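Local coordinates for protein malate dehydrogenase (Pyrococcus horikoshii, PDB 1V9N) that catalyses the NAD-dependent oxidation of (S)-malate to oxaloacetate, at residues 38-41 with 42-46; 62-65 with 66-70; 94-97 with 98-101. All coordinates share one frame; numbering follows the deposited sequence.

Contact 1 of 3, residues 38-41 with 42-46; sequences KIVA and DNLVM
V40 and L44 lie one helical turn apart and point the same way. Their meeting is an apolar side-chain contact: CG1 of V40 lies 4.0 Å from CD1 of L44. The two chains run side by side. In V40 the methyl CG1 is set opposite the backbone N (chi1 179°), and this turns it toward the following turn of the helix. CG of L44 is anti to its own carbonyl carbon and beside its backbone N, which puts it 3.4 Å from O of V40.

V45 makes a closer approach to the backbone. Its CG2 is pressed to 3.0 Å from O of A41, a tight approach, on the same carbonyl that accepts the bond from N of V45.

The backbone bonds are the polar part. Four consecutive amides donate to the carbonyl four residues back. N of D42 is 2.9 Å from O of K38, and N of N43 is 3.0 Å from O of I39. N of L44 is 2.9 Å from O of V40, with an N-H...O angle of 166°. N of V45 approaches O of A41 to 2.7 Å, the shortest of the four.

The ends of the D42 and K38 side chains lead away from this local contact. OD1 of D42 is hydrogen-bonded to OH of Y133. K38 carries its amine off in an extended chain and forms a long, weak ion pair with E35.

Other side chains meet neighbouring helices. A41 touches F20 and I23 on helix 16-29. I39 and N43 touch Q98 of helix 97-115. N43 and M46, a selenomethionine, pack on Y133 of helix 132-139. This is regular alpha-helical i to i+4 packing, in the middle of helix 34-49, which is packed between helices 16-29, 97-115 and 132-139 in the Ldh_2-type malate dehydrogenase fold.

Contact 2 of 3, residues 62-65 with 66-70; sequences RYVD and GIISG
V64 and I68 meet through branch ends on the same side of the helix. CG1 of V64 lies 3.8 Å from CD1 of I68, and the chains run alongside each other. V64 has CG1 opposite the backbone N (chi1 166°), which sets this methyl facing the next turn. I68 is extended beyond CG1 (chi2 175°), which carries CD1 to the valine methyl. On the way, CG1 of I68 passes 3.4 Å from O of V64.

I67 makes the matching approach one residue earlier. Its CG1 lies 3.2 Å from O of Y63, and its side chain goes on to V32 and L74 in loops and to L27 of helix 16-29. Backbone bonds run beneath these side chains. N of I67 donates to O of Y63 at 2.9 Å. N of I68 donates to O of V64 at 3.0 Å, and this second bond is nearly straight.

This is the last part of helix 60-69, and it closes with a Schellman motif. G70 takes a positive phi of 83° and leaves the helix. Its N is 3.3 Å from O of I67.

S69 stands just before that turn. Its OG lies 3.2 Å from O of D65. OG is hydrogen-bonded to O of S272, and weakly to N of G71.

The long chains of R62 and Y63 lead away from the contact. R62 is fully extended and bonds through NE to OG1 of T271. Y63 has its OH bonded to ND1 of H127. D65 keeps its CB against the next turn's first amide, N of G66, while its carboxylate forms a long and weak ion pair with R354.

Contact 3 of 3, residues 94-97 with 98-101; sequences EGLG and QVVG
L96 and V99 meet through CB of L96 and CG2 of V99, 4.0 Å apart. L96 is the N-cap residue of helix 97-115. Its isobutyl group lies among V32, V72 and V40. V99 sets CG2 beside its own backbone N, facing back to the cap residue. V100 is turned toward the loop on a different face. Its CG2 lies 3.4 Å from O of L96 and extends to the O of G95. V100 also packs against A122 and S125 of strand 117-125.

Q98 folds back instead of running outward. The bend at chi2 (77°) brings OE1 to 3.6 Å from N of G97. A water bridges the two: it accepts from N of G97 at 2.8 Å and donates to OE1 of Q98 at 3.1 Å. The amide carbonyl of Q98 is thereby held next to the first turn. At the other end of the amide, NE2 has a weak hydrogen bond to OH of Y63. The aliphatic part of Q98 packs on V40 of helix 34-49.

The backbone starts the helix. O of L96 takes a straight bond from N of V100 (3.0 Å, N-H...O 174°) and a weak one from N of V99 (122°). N of G101 donates to O of G97 at 2.7 Å.

The side chain of a leucine has no acceptor for the amides of a helix start. Here the G97 amide is served by the water, with Q98 behind it. The partial positive charge at a helix N-terminus probably favours the carbonyl end of the Q98 amide on this side.

The three contacts lie in series along the chain and meet around Q98. Contacts 1 and 3 have centres about 12 Å apart. V40 CG2 lies 3.8 Å from L96 CD1, and I39 CG2 is 3.6 Å from Q98 O. N43 OD1 lies 3.5 Å from Q98 NE2. The centres of contacts 2 and 3 are about 13 Å apart, and they join through a weak, probable hydrogen bond, Y63 OH to Q98 NE2 at 3.1 Å. Contacts 1 and 2 have centres about 17 Å apart, and L44 CD2 packs on Y63 CE2 at 3.6 Å. Of three side chains near a bound NADPH, R62 comes nearest, at about 6 Å, with N43 and Q98 at about 8 Å, consistent with a second-shell position.

Contact 1 of 3, residues 38-41 with 42-46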
ATOM      1  N   LYS A  38       4.908  -5.619  29.832  1.00 19.21           N
ATOM      2  CA  LYS A  38       6.132  -5.938  29.104  1.00 21.92           C
ATOM      3  C   LYS A  38       5.938  -5.806  27.590  1.00 21.63           C
ATOM      4  O   LYS A  38       6.862  -5.425  26.871  1.00 22.05           O
ATOM      5  CB  LYS A  38       6.605  -7.354  29.464  1.00 22.79           C
ATOM      6  CG  LYS A  38       7.049  -7.487  30.913  1.00 25.17           C
ATOM      7  CD  LYS A  38       7.594  -8.876  31.224  1.00 30.35           C
ATOM      8  CE  LYS A  38       8.087  -8.953  32.663  1.00 31.78           C
ATOM      9  NZ  LYS A  38       8.672 -10.284  32.985  1.00 34.61           N
ATOM     10  N   ILE A  39       4.738  -6.116  27.106  1.00 21.01           N
ATOM     11  CA  ILE A  39       4.453  -5.992  25.676  1.00 21.22           C
ATOM     12  C   ILE A  39       4.442  -4.513  25.290  1.00 21.11           C
ATOM     13  O   ILE A  39       5.022  -4.122  24.283  1.00 21.32           O
ATOM     14  CB  ILE A  39       3.087  -6.625  25.314  1.00 23.07           C
ATOM     15  CG1 ILE A  39       3.161  -8.146  25.467  1.00 23.08           C
ATOM     16  CG2 ILE A  39       2.699  -6.251  23.889  1.00 22.98           C
ATOM     17  CD1 ILE A  39       1.817  -8.844  25.374  1.00 24.59           C
ATOM     18  N   VAL A  40       3.785  -3.688  26.099  1.00 20.51           N
ATOM     19  CA  VAL A  40       3.731  -2.256  25.816  1.00 18.65           C
ATOM     20  C   VAL A  40       5.144  -1.667  25.835  1.00 19.17           C
ATOM     21  O   VAL A  40       5.536  -0.934  24.923  1.00 18.72           O
ATOM     22  CB  VAL A  40       2.854  -1.513  26.859  1.00 17.04           C
ATOM     23  CG1 VAL A  40       2.831  -0.019  26.550  1.00 17.21           C
ATOM     24  CG2 VAL A  40       1.436  -2.081  26.840  1.00 15.38           C
ATOM     25  N   ALA A  41       5.909  -1.998  26.870  1.00 20.46           N
ATOM     26  CA  ALA A  41       7.273  -1.495  27.004  1.00 21.42           C
ATOM     27  C   ALA A  41       8.126  -1.907  25.802  1.00 21.97           C
ATOM     28  O   ALA A  41       8.869  -1.095  25.248  1.00 20.92           O
ATOM     29  CB  ALA A  41       7.893  -2.014  28.298  1.00 22.61           C
ATOM     30  N   ASP A  42       8.014  -3.172  25.410  1.00 22.94           N
ATOM     31  CA  ASP A  42       8.762  -3.695  24.272  1.00 25.77           C
ATOM     32  C   ASP A  42       8.457  -2.864  23.023  1.00 25.23           C
ATOM     33  O   ASP A  42       9.360  -2.487  22.277  1.00 23.41           O
ATOM     34  CB  ASP A  42       8.377  -5.157  24.024  1.00 29.64           C
ATOM     35  CG  ASP A  42       9.261  -5.830  22.987  1.00 35.25           C
ATOM     36  OD1 ASP A  42       8.899  -6.936  22.527  1.00 36.81           O
ATOM     37  OD2 ASP A  42      10.317  -5.262  22.633  1.00 39.18           O
ATOM     38  N   ASN A  43       7.176  -2.571  22.808  1.00 21.82           N
ATOM     39  CA  ASN A  43       6.748  -1.790  21.654  1.00 22.16           C
ATOM     40  C   ASN A  43       7.242  -0.341  21.699  1.00 22.47           C
ATOM     41  O   ASN A  43       7.747   0.181  20.701  1.00 21.22           O
ATOM     42  CB  ASN A  43       5.214  -1.836  21.547  1.00 21.53           C
ATOM     43  CG  ASN A  43       4.661  -0.836  20.557  1.00 19.39           C
ATOM     44  OD1 ASN A  43       4.523   0.343  20.870  1.00 23.08           O
ATOM     45  ND2 ASN A  43       4.337  -1.303  19.352  1.00 18.24           N
ATOM     46  N   LEU A  44       7.102   0.307  22.850  1.00 21.16           N
ATOM     47  CA  LEU A  44       7.538   1.693  22.980  1.00 21.71           C
ATOM     48  C   LEU A  44       9.060   1.818  22.933  1.00 22.62           C
ATOM     49  O   LEU A  44       9.587   2.763  22.353  1.00 22.01           O
ATOM     50  CB  LEU A  44       7.008   2.307  24.286  1.00 20.92           C
ATOM     51  CG  LEU A  44       5.487   2.462  24.411  1.00 20.74           C
ATOM     52  CD1 LEU A  44       5.143   3.140  25.739  1.00 21.37           C
ATOM     53  CD2 LEU A  44       4.964   3.292  23.251  1.00 22.91           C
ATOM     54  N   VAL A  45       9.759   0.868  23.546  1.00 23.80           N
ATOM     55  CA  VAL A  45      11.218   0.897  23.560  1.00 25.96           C
ATOM     56  C   VAL A  45      11.771   0.650  22.164  1.00 26.68           C
ATOM     57  O   VAL A  45      12.765   1.260  21.769  1.00 26.26           O
ATOM     58  CB  VAL A  45      11.795  -0.151  24.548  1.00 27.00           C
ATOM     59  CG1 VAL A  45      13.319  -0.209  24.431  1.00 28.92           C
ATOM     60  CG2 VAL A  45      11.407   0.224  25.976  1.00 27.51           C
HETATM   61  N   MSE A  46      11.126  -0.236  21.409  1.00 25.75           N
HETATM   62  CA  MSE A  46      11.589  -0.504  20.055  1.00 24.11           C
HETATM   63  C   MSE A  46      11.524   0.783  19.242  1.00 22.83           C
HETATM   64  O   MSE A  46      12.427   1.070  18.454  1.00 24.07           O
HETATM   65  CB  MSE A  46      10.736  -1.581  19.377  1.00 25.16           C
HETATM   66  CG  MSE A  46      11.174  -1.843  17.933  1.00 27.16           C
HETATM   67 SE   MSE A  46      10.136  -3.184  17.017  1.00 33.10          SE
HETATM   68  CE  MSE A  46      10.886  -4.739  17.865  1.00 28.02           C
TER

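Contact 2 of 3, residues 62-65 with 66-70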
ATOM      1  N   ARG A  62       0.287   9.385  27.429  1.00 25.11           N
ATOM      2  CA  ARG A  62      -0.966   9.153  26.723  1.00 26.06           C
ATOM      3  C   ARG A  62      -1.650   7.899  27.261  1.00 24.73           C
ATOM      4  O   ARG A  62      -2.853   7.899  27.528  1.00 23.36           O
ATOM      5  CB  ARG A  62      -0.702   8.992  25.221  1.00 28.20           C
ATOM      6  CG  ARG A  62      -1.924   8.587  24.405  1.00 31.30           C
ATOM      7  CD  ARG A  62      -1.599   8.435  22.915  1.00 30.68           C
ATOM      8  NE  ARG A  62      -2.811   8.315  22.115  1.00 31.99           N
ATOM      9  CZ  ARG A  62      -2.867   8.467  20.794  1.00 36.31           C
ATOM     10  NH1 ARG A  62      -1.766   8.747  20.104  1.00 38.54           N
ATOM     11  NH2 ARG A  62      -4.031   8.355  20.164  1.00 33.25           N
ATOM     12  N   TYR A  63      -0.878   6.828  27.415  1.00 23.61           N
ATOM     13  CA  TYR A  63      -1.427   5.578  27.919  1.00 23.32           C
ATOM     14  C   TYR A  63      -1.756   5.678  29.397  1.00 21.38           C
ATOM     15  O   TYR A  63      -2.755   5.121  29.849  1.00 22.05           O
ATOM     16  CB  TYR A  63      -0.449   4.426  27.663  1.00 24.38           C
ATOM     17  CG  TYR A  63      -0.052   4.302  26.209  1.00 28.14           C
ATOM     18  CD1 TYR A  63      -1.008   4.385  25.196  1.00 28.79           C
ATOM     19  CD2 TYR A  63       1.278   4.111  25.843  1.00 30.43           C
ATOM     20  CE1 TYR A  63      -0.647   4.286  23.854  1.00 29.66           C
ATOM     21  CE2 TYR A  63       1.648   4.009  24.502  1.00 30.90           C
ATOM     22  CZ  TYR A  63       0.681   4.096  23.515  1.00 30.52           C
ATOM     23  OH  TYR A  63       1.046   3.982  22.192  1.00 32.56           O
ATOM     24  N   VAL A  64      -0.916   6.384  30.150  1.00 21.07           N
ATOM     25  CA  VAL A  64      -1.150   6.577  31.580  1.00 21.36           C
ATOM     26  C   VAL A  64      -2.492   7.278  31.786  1.00 21.32           C
ATOM     27  O   VAL A  64      -3.325   6.821  32.560  1.00 21.26           O
ATOM     28  CB  VAL A  64      -0.040   7.443  32.232  1.00 20.18           C
ATOM     29  CG1 VAL A  64      -0.480   7.902  33.624  1.00 20.08           C
ATOM     30  CG2 VAL A  64       1.252   6.646  32.329  1.00 18.86           C
ATOM     31  N   ASP A  65      -2.700   8.390  31.086  1.00 22.51           N
ATOM     32  CA  ASP A  65      -3.952   9.132  31.215  1.00 23.29           C
ATOM     33  C   ASP A  65      -5.150   8.272  30.816  1.00 22.06           C
ATOM     34  O   ASP A  65      -6.208   8.345  31.436  1.00 20.75           O
ATOM     35  CB  ASP A  65      -3.926  10.397  30.355  1.00 25.11           C
ATOM     36  CG  ASP A  65      -2.947  11.435  30.876  1.00 31.22           C
ATOM     37  OD1 ASP A  65      -2.660  11.426  32.096  1.00 32.08           O
ATOM     38  OD2 ASP A  65      -2.478  12.271  30.072  1.00 32.78           O
ATOM     39  N   GLY A  66      -4.976   7.464  29.776  1.00 21.96           N
ATOM     40  CA  GLY A  66      -6.061   6.607  29.330  1.00 21.59           C
ATOM     41  C   GLY A  66      -6.410   5.563  30.370  1.00 18.17           C
ATOM     42  O   GLY A  66      -7.572   5.217  30.551  1.00 21.29           O
ATOM     43  N   ILE A  67      -5.398   5.059  31.064  1.00 18.72           N
ATOM     44  CA  ILE A  67      -5.618   4.049  32.092  1.00 18.46           C
ATOM     45  C   ILE A  67      -6.344   4.670  33.285  1.00 18.78           C
ATOM     46  O   ILE A  67      -7.312   4.113  33.809  1.00 16.64           O
ATOM     47  CB  ILE A  67      -4.274   3.447  32.553  1.00 18.25           C
ATOM     48  CG1 ILE A  67      -3.737   2.513  31.462  1.00 20.62           C
ATOM     49  CG2 ILE A  67      -4.447   2.712  33.878  1.00 17.22           C
ATOM     50  CD1 ILE A  67      -2.309   2.033  31.696  1.00 20.44           C
ATOM     51  N   ILE A  68      -5.875   5.839  33.699  1.00 18.95           N
ATOM     52  CA  ILE A  68      -6.470   6.545  34.823  1.00 18.98           C
ATOM     53  C   ILE A  68      -7.907   6.995  34.530  1.00 19.51           C
ATOM     54  O   ILE A  68      -8.762   6.977  35.416  1.00 20.06           O
ATOM     55  CB  ILE A  68      -5.591   7.761  35.207  1.00 18.68           C
ATOM     56  CG1 ILE A  68      -4.289   7.258  35.839  1.00 20.67           C
ATOM     57  CG2 ILE A  68      -6.354   8.702  36.139  1.00 18.39           C
ATOM     58  CD1 ILE A  68      -3.276   8.355  36.152  1.00 21.96           C
ATOM     59  N   SER A  69      -8.185   7.377  33.288  1.00 17.70           N
ATOM     60  CA  SER A  69      -9.532   7.832  32.944  1.00 19.73           C
ATOM     61  C   SER A  69     -10.497   6.705  32.577  1.00 20.16           C
ATOM     62  O   SER A  69     -11.686   6.948  32.356  1.00 19.67           O
ATOM     63  CB  SER A  69      -9.473   8.822  31.784  1.00 18.46           C
ATOM     64  OG  SER A  69      -9.264   8.136  30.567  1.00 22.06           O
ATOM     65  N   GLY A  70      -9.994   5.475  32.504  1.00 20.90           N
ATOM     66  CA  GLY A  70     -10.853   4.359  32.145  1.00 18.63           C
ATOM     67  C   GLY A  70     -11.011   4.238  30.635  1.00 20.20           C
ATOM     68  O   GLY A  70     -11.838   3.459  30.144  1.00 18.72           O
TER

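Contact 3 of 3, residues 94-97 with 98-101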
ATOM      1  N   GLU A  94     -11.519  -2.485  24.228  1.00 19.05           N
ATOM      2  CA  GLU A  94     -10.825  -1.274  24.674  1.00 18.51           C
ATOM      3  C   GLU A  94      -9.497  -1.476  25.397  1.00 18.67           C
ATOM      4  O   GLU A  94      -9.051  -0.608  26.154  1.00 17.28           O
ATOM      5  CB  GLU A  94     -11.773  -0.422  25.536  1.00 19.64           C
ATOM      6  CG  GLU A  94     -13.038  -0.036  24.791  1.00 22.09           C
ATOM      7  CD  GLU A  94     -13.807   1.103  25.437  1.00 25.98           C
ATOM      8  OE1 GLU A  94     -13.183   2.122  25.814  1.00 25.75           O
ATOM      9  OE2 GLU A  94     -15.047   0.984  25.544  1.00 28.68           O
ATOM     10  N   GLY A  95      -8.852  -2.609  25.151  1.00 19.10           N
ATOM     11  CA  GLY A  95      -7.578  -2.866  25.798  1.00 15.81           C
ATOM     12  C   GLY A  95      -6.476  -2.025  25.187  1.00 17.61           C
ATOM     13  O   GLY A  95      -6.698  -1.298  24.218  1.00 17.03           O
ATOM     14  N   LEU A  96      -5.284  -2.098  25.772  1.00 19.18           N
ATOM     15  CA  LEU A  96      -4.140  -1.369  25.243  1.00 19.02           C
ATOM     16  C   LEU A  96      -3.943  -1.873  23.813  1.00 18.05           C
ATOM     17  O   LEU A  96      -4.100  -3.062  23.551  1.00 16.97           O
ATOM     18  CB  LEU A  96      -2.900  -1.678  26.081  1.00 20.00           C
ATOM     19  CG  LEU A  96      -2.914  -1.059  27.475  1.00 21.27           C
ATOM     20  CD1 LEU A  96      -2.020  -1.859  28.420  1.00 20.68           C
ATOM     21  CD2 LEU A  96      -2.468   0.395  27.369  1.00 18.98           C
ATOM     22  N   GLY A  97      -3.610  -0.971  22.895  1.00 17.89           N
ATOM     23  CA  GLY A  97      -3.414  -1.361  21.509  1.00 16.63           C
ATOM     24  C   GLY A  97      -2.329  -2.408  21.332  1.00 17.06           C
ATOM     25  O   GLY A  97      -2.470  -3.321  20.516  1.00 14.70           O
ATOM     26  N   GLN A  98      -1.245  -2.269  22.093  1.00 16.32           N
ATOM     27  CA  GLN A  98      -0.128  -3.206  22.035  1.00 15.87           C
ATOM     28  C   GLN A  98      -0.570  -4.631  22.397  1.00 16.34           C
ATOM     29  O   GLN A  98      -0.119  -5.597  21.788  1.00 13.46           O
ATOM     30  CB  GLN A  98       0.987  -2.764  22.988  1.00 17.61           C
ATOM     31  CG  GLN A  98       1.713  -1.475  22.595  1.00 18.33           C
ATOM     32  CD  GLN A  98       0.921  -0.212  22.894  1.00 17.96           C
ATOM     33  OE1 GLN A  98      -0.117  -0.252  23.548  1.00 20.26           O
ATOM     34  NE2 GLN A  98       1.421   0.922  22.419  1.00 20.90           N
ATOM     35  N   VAL A  99      -1.451  -4.750  23.390  1.00 16.99           N
ATOM     36  CA  VAL A  99      -1.954  -6.051  23.826  1.00 16.23           C
ATOM     37  C   VAL A  99      -2.881  -6.631  22.768  1.00 15.77           C
ATOM     38  O   VAL A  99      -2.742  -7.794  22.380  1.00 16.30           O
ATOM     39  CB  VAL A  99      -2.712  -5.941  25.179  1.00 18.41           C
ATOM     40  CG1 VAL A  99      -3.357  -7.277  25.538  1.00 18.80           C
ATOM     41  CG2 VAL A  99      -1.747  -5.528  26.274  1.00 17.41           C
ATOM     42  N   VAL A 100      -3.818  -5.817  22.290  1.00 14.05           N
ATOM     43  CA  VAL A 100      -4.747  -6.259  21.257  1.00 13.64           C
ATOM     44  C   VAL A 100      -3.975  -6.649  19.987  1.00 13.93           C
ATOM     45  O   VAL A 100      -4.229  -7.699  19.390  1.00 13.61           O
ATOM     46  CB  VAL A 100      -5.775  -5.141  20.919  1.00 14.47           C
ATOM     47  CG1 VAL A 100      -6.658  -5.571  19.740  1.00 11.90           C
ATOM     48  CG2 VAL A 100      -6.646  -4.843  22.148  1.00 14.94           C
ATOM     49  N   GLY A 101      -3.031  -5.801  19.583  1.00 13.78           N
ATOM     50  CA  GLY A 101      -2.239  -6.073  18.393  1.00 14.94           C
ATOM     51  C   GLY A 101      -1.325  -7.286  18.534  1.00 15.59           C
ATOM     52  O   GLY A 101      -1.132  -8.040  17.584  1.00 16.62           O
TER
HETATM   53  O   HOH W   1      -2.632   1.540  23.796  1.00 20.32           O